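Local coordinates for cytosol aminopeptidase (PDB 3KZW), which probably removes amino-terminal residues from peptides as a metal-dependent leucyl aminopeptidase of the cytosol, at residues 273-285 and 379-393. Numbering follows the deposited sequence.
Sequences KDEAPIALVGKGI and ANQYQPSVIMDFATL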
ATOM      1  N   LYS A 273     -50.684 -21.775 -19.221  1.00  5.80           N
ATOM      2  CA  LYS A 273     -50.406 -22.076 -20.619  1.00  6.10           C
ATOM      3  C   LYS A 273     -49.015 -22.693 -20.773  1.00  6.11           C
ATOM      4  O   LYS A 273     -48.120 -22.454 -19.954  1.00  5.92           O
ATOM      5  CB  LYS A 273     -50.500 -20.803 -21.470  1.00  6.20           C
ATOM      6  CG  LYS A 273     -51.900 -20.235 -21.635  1.00  6.58           C
ATOM      7  CD  LYS A 273     -51.918 -19.178 -22.734  1.00  7.22           C
ATOM      8  CE  LYS A 273     -53.334 -18.715 -23.060  1.00  7.64           C
ATOM      9  NZ  LYS A 273     -53.885 -17.808 -22.013  1.00  7.83           N
ATOM     10  N   ASP A 274     -48.846 -23.494 -21.824  1.00  6.13           N
ATOM     11  CA  ASP A 274     -47.541 -24.035 -22.196  1.00  6.11           C
ATOM     12  C   ASP A 274     -46.630 -22.931 -22.735  1.00  5.79           C
ATOM     13  O   ASP A 274     -45.798 -23.171 -23.617  1.00  5.91           O
ATOM     14  CB  ASP A 274     -47.704 -25.146 -23.238  1.00  6.26           C
ATOM     15  CG  ASP A 274     -48.783 -24.839 -24.275  1.00  7.18           C
ATOM     16  OD1 ASP A 274     -49.213 -23.666 -24.381  1.00  8.23           O
ATOM     17  OD2 ASP A 274     -49.206 -25.778 -24.990  1.00  8.01           O
ATOM     18  N   GLU A 275     -46.795 -21.725 -22.193  1.00  5.25           N
ATOM     19  CA  GLU A 275     -46.087 -20.551 -22.675  1.00  4.71           C
ATOM     20  C   GLU A 275     -44.704 -20.405 -22.057  1.00  4.12           C
ATOM     21  O   GLU A 275     -44.521 -20.573 -20.848  1.00  4.10           O
ATOM     22  CB  GLU A 275     -46.916 -19.280 -22.456  1.00  4.86           C
ATOM     23  CG  GLU A 275     -46.172 -17.994 -22.815  1.00  5.60           C
ATOM     24  CD  GLU A 275     -46.999 -17.016 -23.634  1.00  6.75           C
ATOM     25  OE1 GLU A 275     -47.869 -17.456 -24.422  1.00  6.66           O
ATOM     26  OE2 GLU A 275     -46.760 -15.796 -23.494  1.00  7.30           O
ATOM     27  N   ALA A 276     -43.744 -20.097 -22.924  1.00  3.27           N
ATOM     28  CA  ALA A 276     -42.375 -19.744 -22.553  1.00  2.91           C
ATOM     29  C   ALA A 276     -42.300 -18.887 -21.287  1.00  2.77           C
ATOM     30  O   ALA A 276     -42.881 -17.796 -21.233  1.00  2.71           O
ATOM     31  CB  ALA A 276     -41.694 -19.034 -23.715  1.00  2.77           C
ATOM     32  N   PRO A 277     -41.583 -19.383 -20.260  1.00  2.70           N
ATOM     33  CA  PRO A 277     -41.484 -18.682 -18.985  1.00  2.65           C
ATOM     34  C   PRO A 277     -40.497 -17.516 -19.016  1.00  2.63           C
ATOM     35  O   PRO A 277     -39.740 -17.362 -19.973  1.00  2.57           O
ATOM     36  CB  PRO A 277     -40.988 -19.773 -18.031  1.00  2.63           C
ATOM     37  CG  PRO A 277     -40.187 -20.677 -18.885  1.00  2.62           C
ATOM     38  CD  PRO A 277     -40.821 -20.647 -20.254  1.00  2.69           C
ATOM     39  N   ILE A 278     -40.534 -16.693 -17.973  1.00  2.66           N
ATOM     40  CA  ILE A 278     -39.532 -15.658 -17.761  1.00  2.62           C
ATOM     41  C   ILE A 278     -38.493 -16.213 -16.791  1.00  2.62           C
ATOM     42  O   ILE A 278     -38.834 -16.645 -15.686  1.00  2.61           O
ATOM     43  CB  ILE A 278     -40.168 -14.360 -17.218  1.00  2.60           C
ATOM     44  CG1 ILE A 278     -41.084 -13.744 -18.279  1.00  2.59           C
ATOM     45  CG2 ILE A 278     -39.094 -13.359 -16.799  1.00  2.60           C
ATOM     46  CD1 ILE A 278     -42.104 -12.769 -17.733  1.00  2.66           C
ATOM     47  N   ALA A 279     -37.233 -16.224 -17.219  1.00  2.61           N
ATOM     48  CA  ALA A 279     -36.143 -16.742 -16.396  1.00  2.60           C
ATOM     49  C   ALA A 279     -35.563 -15.657 -15.508  1.00  2.60           C
ATOM     50  O   ALA A 279     -35.140 -14.610 -15.992  1.00  2.61           O
ATOM     51  CB  ALA A 279     -35.056 -17.355 -17.261  1.00  2.62           C
ATOM     52  N   LEU A 280     -35.560 -15.918 -14.205  1.00  2.62           N
ATOM     53  CA  LEU A 280     -34.936 -15.029 -13.236  1.00  2.61           C
ATOM     54  C   LEU A 280     -33.799 -15.756 -12.524  1.00  2.64           C
ATOM     55  O   LEU A 280     -34.029 -16.694 -11.757  1.00  2.63           O
ATOM     56  CB  LEU A 280     -35.966 -14.501 -12.233  1.00  2.60           C
ATOM     57  CG  LEU A 280     -37.182 -13.735 -12.769  1.00  2.63           C
ATOM     58  CD1 LEU A 280     -38.138 -13.418 -11.630  1.00  2.61           C
ATOM     59  CD2 LEU A 280     -36.787 -12.456 -13.499  1.00  2.66           C
ATOM     60  N   VAL A 281     -32.572 -15.322 -12.800  1.00  2.66           N
ATOM     61  CA  VAL A 281     -31.370 -15.962 -12.267  1.00  2.64           C
ATOM     62  C   VAL A 281     -30.764 -15.122 -11.144  1.00  2.63           C
ATOM     63  O   VAL A 281     -30.618 -13.909 -11.277  1.00  2.67           O
ATOM     64  CB  VAL A 281     -30.326 -16.204 -13.386  1.00  2.63           C
ATOM     65  CG1 VAL A 281     -29.088 -16.905 -12.841  1.00  2.63           C
ATOM     66  CG2 VAL A 281     -30.939 -17.014 -14.518  1.00  2.57           C
ATOM     67  N   GLY A 282     -30.414 -15.771 -10.038  1.00  2.63           N
ATOM     68  CA  GLY A 282     -29.873 -15.068  -8.878  1.00  2.69           C
ATOM     69  C   GLY A 282     -28.561 -15.629  -8.361  1.00  2.71           C
ATOM     70  O   GLY A 282     -28.396 -16.847  -8.245  1.00  2.77           O
ATOM     71  N   LYS A 283     -27.626 -14.733  -8.057  1.00  2.66           N
ATOM     72  CA  LYS A 283     -26.354 -15.111  -7.455  1.00  2.67           C
ATOM     73  C   LYS A 283     -26.548 -15.351  -5.959  1.00  2.69           C
ATOM     74  O   LYS A 283     -26.869 -14.425  -5.207  1.00  2.69           O
ATOM     75  CB  LYS A 283     -25.309 -14.022  -7.697  1.00  2.66           C
ATOM     76  CG  LYS A 283     -23.961 -14.275  -7.038  1.00  2.65           C
ATOM     77  CD  LYS A 283     -23.103 -13.021  -7.060  1.00  2.71           C
ATOM     78  CE  LYS A 283     -21.946 -13.137  -6.085  1.00  2.75           C
ATOM     79  NZ  LYS A 283     -21.075 -11.932  -6.081  1.00  2.87           N
ATOM     80  N   GLY A 284     -26.351 -16.596  -5.536  1.00  2.67           N
ATOM     81  CA  GLY A 284     -26.571 -16.979  -4.149  1.00  2.66           C
ATOM     82  C   GLY A 284     -25.314 -17.343  -3.387  1.00  2.71           C
ATOM     83  O   GLY A 284     -25.271 -18.380  -2.718  1.00  2.80           O
ATOM     84  N   ILE A 285     -24.292 -16.495  -3.473  1.00  2.63           N
ATOM     85  CA  ILE A 285     -23.076 -16.711  -2.696  1.00  2.67           C
ATOM     86  C   ILE A 285     -23.333 -16.288  -1.250  1.00  2.71           C
ATOM     87  O   ILE A 285     -23.365 -15.095  -0.933  1.00  2.74           O
ATOM     88  CB  ILE A 285     -21.839 -15.991  -3.305  1.00  2.67           C
ATOM     89  CG1 ILE A 285     -21.576 -16.463  -4.746  1.00  2.67           C
ATOM     90  CG2 ILE A 285     -20.596 -16.198  -2.436  1.00  2.62           C
ATOM     91  CD1 ILE A 285     -21.212 -17.942  -4.899  1.00  2.61           C
ATOM     92  N   ALA A 379     -30.825 -22.213 -17.092  1.00  2.65           N
ATOM     93  CA  ALA A 379     -32.088 -21.494 -17.260  1.00  2.65           C
ATOM     94  C   ALA A 379     -32.557 -21.495 -18.717  1.00  2.67           C
ATOM     95  O   ALA A 379     -33.758 -21.560 -18.991  1.00  2.69           O
ATOM     96  CB  ALA A 379     -31.962 -20.072 -16.741  1.00  2.62           C
ATOM     97  N   ASN A 380     -31.598 -21.437 -19.640  1.00  2.67           N
ATOM     98  CA  ASN A 380     -31.880 -21.374 -21.071  1.00  2.63           C
ATOM     99  C   ASN A 380     -32.440 -22.684 -21.638  1.00  2.65           C
ATOM    100  O   ASN A 380     -33.048 -22.694 -22.712  1.00  2.68           O
ATOM    101  CB  ASN A 380     -30.623 -20.949 -21.835  1.00  2.63           C
ATOM    102  CG  ASN A 380     -30.940 -20.193 -23.114  1.00  2.63           C
ATOM    103  OD1 ASN A 380     -31.989 -19.559 -23.237  1.00  2.65           O
ATOM    104  ND2 ASN A 380     -30.023 -20.246 -24.070  1.00  2.59           N
ATOM    105  N   GLN A 381     -32.235 -23.780 -20.908  1.00  2.66           N
ATOM    106  CA  GLN A 381     -32.787 -25.089 -21.263  1.00  2.66           C
ATOM    107  C   GLN A 381     -34.316 -25.063 -21.239  1.00  2.69           C
ATOM    108  O   GLN A 381     -34.969 -25.796 -21.983  1.00  2.72           O
ATOM    109  CB  GLN A 381     -32.293 -26.165 -20.293  1.00  2.67           C
ATOM    110  CG  GLN A 381     -30.792 -26.175 -20.048  1.00  2.69           C
ATOM    111  CD  GLN A 381     -30.049 -27.122 -20.960  1.00  2.88           C
ATOM    112  OE1 GLN A 381     -30.191 -27.071 -22.188  1.00  2.98           O
ATOM    113  NE2 GLN A 381     -29.240 -27.998 -20.364  1.00  2.88           N
ATOM    114  N   TYR A 382     -34.874 -24.216 -20.373  1.00  2.70           N
ATOM    115  CA  TYR A 382     -36.318 -24.036 -20.250  1.00  2.66           C
ATOM    116  C   TYR A 382     -36.900 -23.226 -21.411  1.00  2.67           C
ATOM    117  O   TYR A 382     -38.116 -23.031 -21.492  1.00  2.68           O
ATOM    118  CB  TYR A 382     -36.658 -23.364 -18.915  1.00  2.62           C
ATOM    119  CG  TYR A 382     -36.499 -24.265 -17.709  1.00  2.66           C
ATOM    120  CD1 TYR A 382     -35.274 -24.374 -17.051  1.00  2.71           C
ATOM    121  CD2 TYR A 382     -37.576 -25.003 -17.220  1.00  2.66           C
ATOM    122  CE1 TYR A 382     -35.123 -25.199 -15.939  1.00  2.63           C
ATOM    123  CE2 TYR A 382     -37.436 -25.831 -16.109  1.00  2.68           C
ATOM    124  CZ  TYR A 382     -36.206 -25.922 -15.475  1.00  2.69           C
ATOM    125  OH  TYR A 382     -36.057 -26.737 -14.379  1.00  2.76           O
ATOM    126  N   GLN A 383     -36.020 -22.769 -22.303  1.00  2.67           N
ATOM    127  CA  GLN A 383     -36.383 -21.931 -23.456  1.00  2.70           C
ATOM    128  C   GLN A 383     -37.239 -20.719 -23.058  1.00  2.69           C
ATOM    129  O   GLN A 383     -38.408 -20.622 -23.442  1.00  2.75           O
ATOM    130  CB  GLN A 383     -37.065 -22.758 -24.555  1.00  2.67           C
ATOM    131  CG  GLN A 383     -36.160 -23.795 -25.201  1.00  2.73           C
ATOM    132  CD  GLN A 383     -36.908 -24.717 -26.139  1.00  2.84           C
ATOM    133  OE1 GLN A 383     -37.427 -24.286 -27.172  1.00  2.85           O
ATOM    134  NE2 GLN A 383     -36.965 -25.999 -25.786  1.00  2.87           N
ATOM    135  N   PRO A 384     -36.655 -19.792 -22.280  1.00  2.66           N
ATOM    136  CA  PRO A 384     -37.410 -18.638 -21.816  1.00  2.66           C
ATOM    137  C   PRO A 384     -37.498 -17.550 -22.879  1.00  2.65           C
ATOM    138  O   PRO A 384     -36.700 -17.540 -23.819  1.00  2.65           O
ATOM    139  CB  PRO A 384     -36.595 -18.141 -20.614  1.00  2.66           C
ATOM    140  CG  PRO A 384     -35.300 -18.920 -20.622  1.00  2.61           C
ATOM    141  CD  PRO A 384     -35.242 -19.717 -21.871  1.00  2.66           C
ATOM    142  N   SER A 385     -38.464 -16.648 -22.728  1.00  2.63           N
ATOM    143  CA  SER A 385     -38.607 -15.509 -23.632  1.00  2.66           C
ATOM    144  C   SER A 385     -37.549 -14.456 -23.328  1.00  2.67           C
ATOM    145  O   SER A 385     -37.110 -13.727 -24.222  1.00  2.71           O
ATOM    146  CB  SER A 385     -40.008 -14.902 -23.529  1.00  2.64           C
ATOM    147  OG  SER A 385     -40.272 -14.444 -22.216  1.00  2.67           O
ATOM    148  N   VAL A 386     -37.150 -14.387 -22.058  1.00  2.65           N
ATOM    149  CA  VAL A 386     -36.112 -13.464 -21.591  1.00  2.63           C
ATOM    150  C   VAL A 386     -35.428 -14.025 -20.344  1.00  2.62           C
ATOM    151  O   VAL A 386     -36.058 -14.704 -19.532  1.00  2.64           O
ATOM    152  CB  VAL A 386     -36.679 -12.033 -21.322  1.00  2.64           C
ATOM    153  CG1 VAL A 386     -37.653 -12.022 -20.140  1.00  2.62           C
ATOM    154  CG2 VAL A 386     -35.554 -11.021 -21.116  1.00  2.63           C
ATOM    155  N   ILE A 387     -34.131 -13.756 -20.218  1.00  2.64           N
ATOM    156  CA  ILE A 387     -33.373 -14.119 -19.024  1.00  2.64           C
ATOM    157  C   ILE A 387     -32.934 -12.842 -18.313  1.00  2.64           C
ATOM    158  O   ILE A 387     -32.350 -11.948 -18.926  1.00  2.70           O
ATOM    159  CB  ILE A 387     -32.139 -15.004 -19.359  1.00  2.65           C
ATOM    160  CG1 ILE A 387     -32.580 -16.313 -20.023  1.00  2.64           C
ATOM    161  CG2 ILE A 387     -31.316 -15.293 -18.097  1.00  2.63           C
ATOM    162  CD1 ILE A 387     -31.443 -17.135 -20.609  1.00  2.65           C
ATOM    163  N   MET A 388     -33.238 -12.759 -17.023  1.00  2.64           N
ATOM    164  CA  MET A 388     -32.790 -11.646 -16.192  1.00  2.60           C
ATOM    165  C   MET A 388     -32.018 -12.176 -15.000  1.00  2.61           C
ATOM    166  O   MET A 388     -32.543 -12.970 -14.217  1.00  2.61           O
ATOM    167  CB  MET A 388     -33.974 -10.808 -15.714  1.00  2.60           C
ATOM    168  CG  MET A 388     -34.680 -10.055 -16.816  1.00  2.66           C
ATOM    169  SD  MET A 388     -36.102  -9.135 -16.212  1.00  2.83           S
ATOM    170  CE  MET A 388     -36.936  -8.786 -17.756  1.00  2.74           C
ATOM    171  N   ASP A 389     -30.767 -11.750 -14.870  1.00  2.61           N
ATOM    172  CA  ASP A 389     -29.958 -12.149 -13.726  1.00  2.64           C
ATOM    173  C   ASP A 389     -29.706 -10.978 -12.777  1.00  2.66           C
ATOM    174  O   ASP A 389     -29.589  -9.828 -13.211  1.00  2.66           O
ATOM    175  CB  ASP A 389     -28.658 -12.840 -14.163  1.00  2.62           C
ATOM    176  CG  ASP A 389     -27.609 -11.866 -14.673  1.00  2.84           C
ATOM    177  OD1 ASP A 389     -26.948 -11.204 -13.839  1.00  2.91           O
ATOM    178  OD2 ASP A 389     -27.427 -11.775 -15.904  1.00  2.88           O
ATOM    179  N   PHE A 390     -29.640 -11.287 -11.484  1.00  2.65           N
ATOM    180  CA  PHE A 390     -29.466 -10.286 -10.435  1.00  2.64           C
ATOM    181  C   PHE A 390     -28.300 -10.698  -9.554  1.00  2.69           C
ATOM    182  O   PHE A 390     -28.305 -11.790  -8.978  1.00  2.75           O
ATOM    183  CB  PHE A 390     -30.745 -10.154  -9.600  1.00  2.64           C
ATOM    184  CG  PHE A 390     -31.970  -9.833 -10.411  1.00  2.68           C
ATOM    185  CD1 PHE A 390     -32.702 -10.849 -11.026  1.00  2.68           C
ATOM    186  CD2 PHE A 390     -32.392  -8.516 -10.567  1.00  2.65           C
ATOM    187  CE1 PHE A 390     -33.831 -10.558 -11.788  1.00  2.64           C
ATOM    188  CE2 PHE A 390     -33.525  -8.216 -11.323  1.00  2.71           C
ATOM    189  CZ  PHE A 390     -34.244  -9.239 -11.936  1.00  2.63           C
ATOM    190  N   ALA A 391     -27.297  -9.828  -9.458  1.00  2.66           N
ATOM    191  CA  ALA A 391     -26.062 -10.160  -8.750  1.00  2.66           C
ATOM    192  C   ALA A 391     -25.319  -8.946  -8.213  1.00  2.72           C
ATOM    193  O   ALA A 391     -25.293  -7.884  -8.841  1.00  2.76           O
ATOM    194  CB  ALA A 391     -25.142 -10.968  -9.651  1.00  2.62           C
ATOM    195  N   THR A 392     -24.714  -9.121  -7.041  1.00  2.69           N
ATOM    196  CA  THR A 392     -23.761  -8.164  -6.502  1.00  2.71           C
ATOM    197  C   THR A 392     -22.380  -8.568  -7.010  1.00  2.74           C
ATOM    198  O   THR A 392     -21.619  -9.224  -6.301  1.00  2.82           O
ATOM    199  CB  THR A 392     -23.778  -8.156  -4.955  1.00  2.72           C
ATOM    200  OG1 THR A 392     -23.629  -9.495  -4.461  1.00  2.82           O
ATOM    201  CG2 THR A 392     -25.082  -7.576  -4.427  1.00  2.71           C
ATOM    202  N   LEU A 393     -22.066  -8.181  -8.246  1.00  2.74           N
ATOM    203  CA  LEU A 393     -20.860  -8.666  -8.925  1.00  2.71           C
ATOM    204  C   LEU A 393     -19.600  -7.843  -8.697  1.00  2.73           C
ATOM    205  O   LEU A 393     -18.663  -8.304  -8.053  1.00  2.81           O
ATOM    206  CB  LEU A 393     -21.091  -8.802 -10.437  1.00  2.66           C
ATOM    207  CG  LEU A 393     -21.674 -10.084 -11.031  1.00  2.76           C
ATOM    208  CD1 LEU A 393     -21.236 -10.201 -12.483  1.00  2.69           C
ATOM    209  CD2 LEU A 393     -21.260 -11.327 -10.255  1.00  2.67           C
TER
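A279 pairs with I387, and V281 with D389, where strands 278-285 and 386-391 run parallel, and the pairing illustrates how a ladder of backbone bonds orders the side chains on both sides of a sheet. Just ahead of the strands, S385 N donates to P277 O. In the ladder proper A279 uses its N toward V386 O and its O toward M388 N, and V281 repeats the pattern between M388 O and F390 N (2.8 Å from F390 N to V281 O). K283 N closes the series on F390 O at a longer 3.2 Å.

Apolar packing divides between two faces. On one, A279 CB rests against P384 CG at 3.7 Å, while V281 CG2, anti to its own carbonyl carbon, reaches both A379 CB (3.9 Å) and I387 CG2; helix 368-380 covers this side through L372 and A375. On the other, L280 and M388 lie side by side, and L280 CD2 meets the F390 ring at its edge, in the ring plane, 3.9 Å from CE1. F390 also meets the ring of F481, and helix 505-512 covers this face.

K283 CB packs on A391 CB; with CG anti to the backbone N (chi1 177°), the extended chain runs past that methyl and brings NZ 2.8 Å from T392 O, above that carbonyl's plane. NZ also forms a salt bridge with D306, whose other carboxylate oxygen is hydrogen-bonded to T392 OG1, so one acid ties together both ends of this link. D389 turns its carboxylate to H478 and H480.

Such parallel pairing between helices 368-380 and 505-512, the former leading through a short turn and loop into 386-391, belongs to the central sheet of the alpha/beta catalytic domain of leucyl aminopeptidases.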